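Local coordinates for type IV secretion system protein VirB11 (Brucella suis, PDB 2GZA) that hydrolyses ATP as a hexameric ATPase of a type IV secretion system, part of the VirB virulence machinery of this pathogen, at residues R204-E209 / M251-I256; V43-E48 / H222-Y227. All coordinates share one frame; numbering follows the deposited sequence.

Interaction 1 of 2, residues R204-E209 / M251-I256; sequences RLITIE and MKPTRI
Arg204 and Thr254 join through two hydrogen bonds. The Arg204 amide gives a bent hydrogen bond to Thr254 OG1 (2.8 Å, N-H...O angle 141°); the hydroxyl reaches it because OG1 lies beside its own backbone N (chi1 -39°). Arg204 O accepts twice: from Thr254 N at 2.7 Å, tilted from the carbonyl plane, and from Arg255 N at 3.3 Å. One residue pair on, Ile206 N bonds Arg255 O at 3.3 Å. These bonds set Leu205 beside Arg255 and Ile206 beside Ile256 in parallel register. Strand 205-209 is the middle strand of a three-stranded parallel sheet in the P-loop ATPase domain, with 255-258 on one flank and 222-226 on the other; helix 241-248 covers the face carrying Ile206 and Ile208. On that face, Ile206 CD1 packs against Met251 CB at 3.5 Å and meets the Pro253 ring at CB, the isoleucine crossing the methionine at about a right angle. Further along, Ile208 and Ile256 lie side by side, joined by Ile208 CD1 and Ile256 CG2 at 3.8 Å. Leu205 and Arg255 run alongside each other on the other face; the arginine bends away at chi2 and chi3 to bond the carbonyls of Val172 and Gly279. The Arg204 chain, extended from CG to NE, passes the Lys252 carbonyl, CD lying 3.4 Å from Lys252 O. An edge of its guanidinium lies near the Met251-Lys252 backbone without bonding it, while NE bonds Asn221 OD1.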
loop_
_atom_site.group_PDB
_atom_site.type_symbol
_atom_site.label_atom_id
_atom_site.label_comp_id
_atom_site.label_asym_id
_atom_site.label_seq_id
_atom_site.Cartn_x
_atom_site.Cartn_y
_atom_site.Cartn_z
ATOM N N ARG C 204 -42.752 -5.198 -10.053
ATOM C CA ARG C 204 -42.611 -4.141 -9.069
ATOM C C ARG C 204 -41.332 -3.339 -9.325
ATOM O O ARG C 204 -40.247 -3.914 -9.373
ATOM C CB ARG C 204 -42.630 -4.727 -7.654
ATOM C CG ARG C 204 -42.425 -3.696 -6.561
ATOM C CD ARG C 204 -42.777 -4.246 -5.206
ATOM N NE ARG C 204 -43.189 -3.171 -4.308
ATOM C CZ ARG C 204 -42.544 -2.828 -3.202
ATOM N NH1 ARG C 204 -41.454 -3.482 -2.827
ATOM N NH2 ARG C 204 -43.004 -1.842 -2.459
ATOM N N LEU C 205 -41.468 -2.021 -9.480
ATOM C CA LEU C 205 -40.324 -1.153 -9.796
ATOM C C LEU C 205 -40.082 -0.096 -8.732
ATOM O O LEU C 205 -41.014 0.458 -8.157
ATOM C CB LEU C 205 -40.484 -0.477 -11.165
ATOM C CG LEU C 205 -40.865 -1.333 -12.375
ATOM C CD1 LEU C 205 -40.929 -0.484 -13.635
ATOM C CD2 LEU C 205 -39.903 -2.476 -12.565
ATOM N N ILE C 206 -38.811 0.172 -8.477
ATOM C CA ILE C 206 -38.416 1.234 -7.573
ATOM C C ILE C 206 -37.401 2.141 -8.275
ATOM O O ILE C 206 -36.363 1.674 -8.730
ATOM C CB ILE C 206 -37.866 0.662 -6.241
ATOM C CG1 ILE C 206 -38.927 -0.237 -5.574
ATOM C CG2 ILE C 206 -37.420 1.796 -5.319
ATOM C CD1 ILE C 206 -38.573 -0.775 -4.198
ATOM N N THR C 207 -37.730 3.427 -8.388
ATOM C CA THR C 207 -36.836 4.400 -8.998
ATOM C C THR C 207 -36.096 5.145 -7.913
ATOM O O THR C 207 -36.658 5.408 -6.855
ATOM C CB THR C 207 -37.573 5.423 -9.900
ATOM O OG1 THR C 207 -38.556 6.130 -9.137
ATOM C CG2 THR C 207 -38.233 4.728 -11.066
ATOM N N ILE C 208 -34.834 5.467 -8.184
ATOM C CA ILE C 208 -34.015 6.270 -7.283
ATOM C C ILE C 208 -33.494 7.471 -8.050
ATOM O O ILE C 208 -32.691 7.329 -8.974
ATOM C CB ILE C 208 -32.820 5.473 -6.699
ATOM C CG1 ILE C 208 -33.312 4.262 -5.903
ATOM C CG2 ILE C 208 -31.980 6.374 -5.798
ATOM C CD1 ILE C 208 -32.289 3.181 -5.707
ATOM N N GLU C 209 -33.951 8.654 -7.667
ATOM C CA GLU C 209 -33.574 9.856 -8.391
ATOM C C GLU C 209 -33.448 11.089 -7.510
ATOM O O GLU C 209 -33.831 11.073 -6.341
ATOM C CB GLU C 209 -34.510 10.076 -9.580
ATOM C CG GLU C 209 -35.955 10.070 -9.240
ATOM C CD GLU C 209 -36.852 9.803 -10.429
ATOM O OE1 GLU C 209 -36.398 9.955 -11.584
ATOM O OE2 GLU C 209 -38.032 9.458 -10.198
ATOM N N MET C 251 -37.141 -3.803 0.309
ATOM C CA MET C 251 -38.468 -3.645 -0.298
ATOM C C MET C 251 -38.514 -4.864 -1.189
ATOM O O MET C 251 -37.686 -5.657 -1.080
ATOM C CB MET C 251 -38.582 -2.312 -1.019
ATOM C CG MET C 251 -38.521 -1.154 -0.035
ATOM S SD MET C 251 -37.934 0.397 -0.724
ATOM C CE MET C 251 -37.129 1.048 0.703
ATOM N N LYS C 252 -39.430 -5.138 -2.048
ATOM C CA LYS C 252 -39.264 -6.428 -2.711
ATOM C C LYS C 252 -39.372 -6.128 -4.177
ATOM O O LYS C 252 -40.334 -6.540 -4.808
ATOM C CB LYS C 252 -40.333 -7.421 -2.214
ATOM C CG LYS C 252 -40.370 -8.792 -2.898
ATOM C CD LYS C 252 -39.639 -9.885 -2.122
ATOM C CE LYS C 252 -39.828 -11.226 -2.818
ATOM N NZ LYS C 252 -39.458 -12.385 -1.961
ATOM N N PRO C 253 -38.399 -5.373 -4.727
ATOM C CA PRO C 253 -38.609 -4.921 -6.085
ATOM C C PRO C 253 -38.281 -6.034 -7.061
ATOM O O PRO C 253 -37.550 -6.957 -6.719
ATOM C CB PRO C 253 -37.621 -3.760 -6.224
ATOM C CG PRO C 253 -36.504 -4.099 -5.305
ATOM C CD PRO C 253 -37.092 -4.938 -4.196
ATOM N N THR C 254 -38.850 -5.957 -8.254
ATOM C CA THR C 254 -38.440 -6.825 -9.330
ATOM C C THR C 254 -37.192 -6.204 -9.968
ATOM O O THR C 254 -36.193 -6.895 -10.160
ATOM C CB THR C 254 -39.555 -7.038 -10.364
ATOM O OG1 THR C 254 -40.817 -7.166 -9.698
ATOM C CG2 THR C 254 -39.286 -8.289 -11.171
ATOM N N ARG C 255 -37.245 -4.911 -10.283
ATOM C CA ARG C 255 -36.039 -4.188 -10.696
ATOM C C ARG C 255 -35.872 -2.840 -10.009
ATOM O O ARG C 255 -36.852 -2.215 -9.575
ATOM C CB ARG C 255 -35.896 -4.041 -12.218
ATOM C CG ARG C 255 -37.171 -4.124 -13.033
ATOM C CD ARG C 255 -37.185 -5.392 -13.886
ATOM N NE ARG C 255 -36.265 -5.263 -15.012
ATOM C CZ ARG C 255 -36.343 -5.950 -16.146
ATOM N NH1 ARG C 255 -37.305 -6.836 -16.338
ATOM N NH2 ARG C 255 -35.448 -5.740 -17.096
ATOM N N ILE C 256 -34.614 -2.418 -9.908
ATOM C CA ILE C 256 -34.249 -1.133 -9.336
ATOM C C ILE C 256 -33.769 -0.228 -10.451
ATOM O O ILE C 256 -32.915 -0.616 -11.249
ATOM C CB ILE C 256 -33.161 -1.305 -8.258
ATOM C CG1 ILE C 256 -33.693 -2.183 -7.123
ATOM C CG2 ILE C 256 -32.733 0.037 -7.706
ATOM C CD1 ILE C 256 -32.649 -3.014 -6.406
#

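Interaction 2 of 2, residues V43-E48 / H222-Y227; sequences VNRPGE and HVHLFY
Asn44 is the residue of 43-48 whose backbone comes nearest to strand 222-226, its CA 5.9 Å from that of Val223; no clear hydrogen bond joins the two segments, and a type II beta turn from Arg45 to Glu48 leads the loop away. Asn44 lays its side chain against the start of the strand: CB is 3.4 Å from His222 O, and OD1 is 3.4 Å from Val223 CG2, the two side chains crossing at a slant. The amide is held by residues just ahead of the two neighbouring strands, OD1 by Arg204 NH2 and ND2 by Asn221 OD1. The loop links strands 40-43 and 48-52 of the six-stranded antiparallel sheet, while 222-226 is, within this chain, an outermost strand of the parallel sheet, so two sheets of the chain meet here. Arg45, bent at chi2 and chi3, brings NH1 over one face of the His222 ring, 3.5 Å from NE2 and offset toward the rim, with guanidinium and ring planes 54° apart. NH1 also stands 2.9 Å from His222 O, and NH2 makes a salt bridge with Glu111. His222 CD2 in turn sits over a face of the His224 ring; ND1 of His222 bonds His219 O, and ND1 of His224 bonds Thr207 OG1.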
loop_
_atom_site.group_PDB
_atom_site.type_symbol
_atom_site.label_atom_id
_atom_site.label_comp_id
_atom_site.label_asym_id
_atom_site.label_seq_id
_atom_site.Cartn_x
_atom_site.Cartn_y
_atom_site.Cartn_z
ATOM N N VAL C 43 -47.462 -1.362 0.760
ATOM C CA VAL C 43 -48.236 -0.157 0.514
ATOM C C VAL C 43 -47.311 0.882 -0.118
ATOM O O VAL C 43 -46.318 1.300 0.486
ATOM C CB VAL C 43 -48.932 0.394 1.794
ATOM C CG1 VAL C 43 -49.694 1.699 1.484
ATOM C CG2 VAL C 43 -49.888 -0.636 2.382
ATOM N N ASN C 44 -47.634 1.270 -1.348
ATOM C CA ASN C 44 -46.832 2.249 -2.106
ATOM C C ASN C 44 -47.353 3.664 -1.939
ATOM O O ASN C 44 -46.589 4.624 -2.003
ATOM C CB ASN C 44 -46.814 1.914 -3.599
ATOM C CG ASN C 44 -46.325 0.516 -3.876
ATOM O OD1 ASN C 44 -45.561 -0.048 -3.095
ATOM N ND2 ASN C 44 -46.765 -0.060 -4.991
ATOM N N ARG C 45 -48.660 3.776 -1.743
ATOM C CA ARG C 45 -49.333 5.061 -1.646
ATOM C C ARG C 45 -50.673 4.875 -0.958
ATOM O O ARG C 45 -51.185 3.759 -0.908
ATOM C CB ARG C 45 -49.502 5.699 -3.038
ATOM C CG ARG C 45 -50.313 4.897 -4.054
ATOM C CD ARG C 45 -49.501 4.628 -5.315
ATOM N NE ARG C 45 -48.565 5.718 -5.592
ATOM C CZ ARG C 45 -47.378 5.588 -6.176
ATOM N NH1 ARG C 45 -46.932 4.406 -6.567
ATOM N NH2 ARG C 45 -46.625 6.660 -6.362
ATOM N N PRO C 46 -51.255 5.974 -0.448
ATOM C CA PRO C 46 -52.560 5.929 0.200
ATOM C C PRO C 46 -53.590 5.240 -0.679
ATOM O O PRO C 46 -53.652 5.518 -1.874
ATOM C CB PRO C 46 -52.934 7.417 0.319
ATOM C CG PRO C 46 -51.987 8.147 -0.592
ATOM C CD PRO C 46 -50.736 7.352 -0.509
ATOM N N GLY C 47 -54.375 4.342 -0.088
ATOM C CA GLY C 47 -55.522 3.760 -0.768
ATOM C C GLY C 47 -55.319 2.404 -1.418
ATOM O O GLY C 47 -56.278 1.808 -1.896
ATOM N N GLU C 48 -54.087 1.906 -1.448
ATOM C CA GLU C 48 -53.848 0.619 -2.091
ATOM C C GLU C 48 -52.843 -0.266 -1.377
ATOM O O GLU C 48 -52.034 0.206 -0.578
ATOM C CB GLU C 48 -53.485 0.784 -3.579
ATOM C CG GLU C 48 -52.681 2.022 -3.944
ATOM C CD GLU C 48 -51.814 1.802 -5.170
ATOM O OE1 GLU C 48 -52.233 2.178 -6.283
ATOM O OE2 GLU C 48 -50.710 1.242 -5.023
ATOM N N HIS C 222 -45.257 0.564 -8.068
ATOM C CA HIS C 222 -43.957 1.232 -8.041
ATOM C C HIS C 222 -43.790 2.156 -6.846
ATOM O O HIS C 222 -44.774 2.553 -6.212
ATOM C CB HIS C 222 -43.671 1.977 -9.359
ATOM C CG HIS C 222 -44.475 3.225 -9.547
ATOM N ND1 HIS C 222 -45.675 3.243 -10.219
ATOM C CD2 HIS C 222 -44.252 4.500 -9.147
ATOM C CE1 HIS C 222 -46.157 4.472 -10.228
ATOM N NE2 HIS C 222 -45.312 5.253 -9.581
ATOM N N VAL C 223 -42.535 2.483 -6.548
ATOM C CA VAL C 223 -42.195 3.457 -5.512
ATOM C C VAL C 223 -41.111 4.382 -6.058
ATOM O O VAL C 223 -40.085 3.904 -6.550
ATOM C CB VAL C 223 -41.710 2.764 -4.199
ATOM C CG1 VAL C 223 -41.250 3.790 -3.182
ATOM C CG2 VAL C 223 -42.817 1.898 -3.599
ATOM N N HIS C 224 -41.347 5.691 -5.996
ATOM C CA HIS C 224 -40.319 6.670 -6.354
ATOM C C HIS C 224 -39.575 7.101 -5.105
ATOM O O HIS C 224 -40.171 7.675 -4.195
ATOM C CB HIS C 224 -40.917 7.906 -7.030
ATOM C CG HIS C 224 -41.661 7.616 -8.291
ATOM N ND1 HIS C 224 -41.061 7.064 -9.400
ATOM C CD2 HIS C 224 -42.952 7.832 -8.629
ATOM C CE1 HIS C 224 -41.956 6.938 -10.360
ATOM N NE2 HIS C 224 -43.109 7.400 -9.919
ATOM N N LEU C 225 -38.279 6.814 -5.063
ATOM C CA LEU C 225 -37.426 7.271 -3.975
ATOM C C LEU C 225 -36.573 8.464 -4.407
ATOM O O LEU C 225 -36.180 8.574 -5.569
ATOM C CB LEU C 225 -36.545 6.142 -3.441
ATOM C CG LEU C 225 -37.200 4.851 -2.931
ATOM C CD1 LEU C 225 -36.137 3.822 -2.584
ATOM C CD2 LEU C 225 -38.116 5.100 -1.733
ATOM N N PHE C 226 -36.289 9.353 -3.461
ATOM C CA PHE C 226 -35.593 10.603 -3.752
ATOM C C PHE C 226 -34.488 10.923 -2.749
ATOM O O PHE C 226 -34.646 10.689 -1.547
ATOM C CB PHE C 226 -36.591 11.752 -3.827
ATOM C CG PHE C 226 -37.555 11.623 -4.953
ATOM C CD1 PHE C 226 -38.811 11.066 -4.746
ATOM C CD2 PHE C 226 -37.199 12.034 -6.233
ATOM C CE1 PHE C 226 -39.707 10.938 -5.791
ATOM C CE2 PHE C 226 -38.089 11.905 -7.284
ATOM C CZ PHE C 226 -39.346 11.358 -7.064
ATOM N N TYR C 227 -33.362 11.425 -3.262
ATOM C CA TYR C 227 -32.271 11.911 -2.428
ATOM C C TYR C 227 -32.034 13.399 -2.714
ATOM O O TYR C 227 -32.134 13.831 -3.867
ATOM C CB TYR C 227 -30.989 11.076 -2.616
ATOM C CG TYR C 227 -30.425 11.056 -4.021
ATOM C CD1 TYR C 227 -29.467 11.982 -4.425
ATOM C CD2 TYR C 227 -30.842 10.103 -4.943
ATOM C CE1 TYR C 227 -28.946 11.967 -5.723
ATOM C CE2 TYR C 227 -30.336 10.082 -6.237
ATOM C CZ TYR C 227 -29.389 11.013 -6.618
ATOM O OH TYR C 227 -28.887 10.992 -7.896
#

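Overall arrangement
After two helices and strand 40-43 the chain passes 43-48, the loop between two strands of the antiparallel sheet. It runs on through the P-loop and helix 188-196 to 204-209, which opens the loop of interaction 1, then to the neighbouring strand 222-226, where interaction 2 closes a loop of 173 residues. Only after helix 241-248 does it reach 251-256, and interaction 1 closes its shorter loop of 41 residues. The segments alternate, so the two loops cross. Interaction 1 joins two neighbouring strands of the parallel sheet, with the loop that leads into the second, whereas interaction 2 ties that sheet to the antiparallel one. They meet where strands 205-209 and 222-226 pair, for example through Thr207 O and Leu225 N.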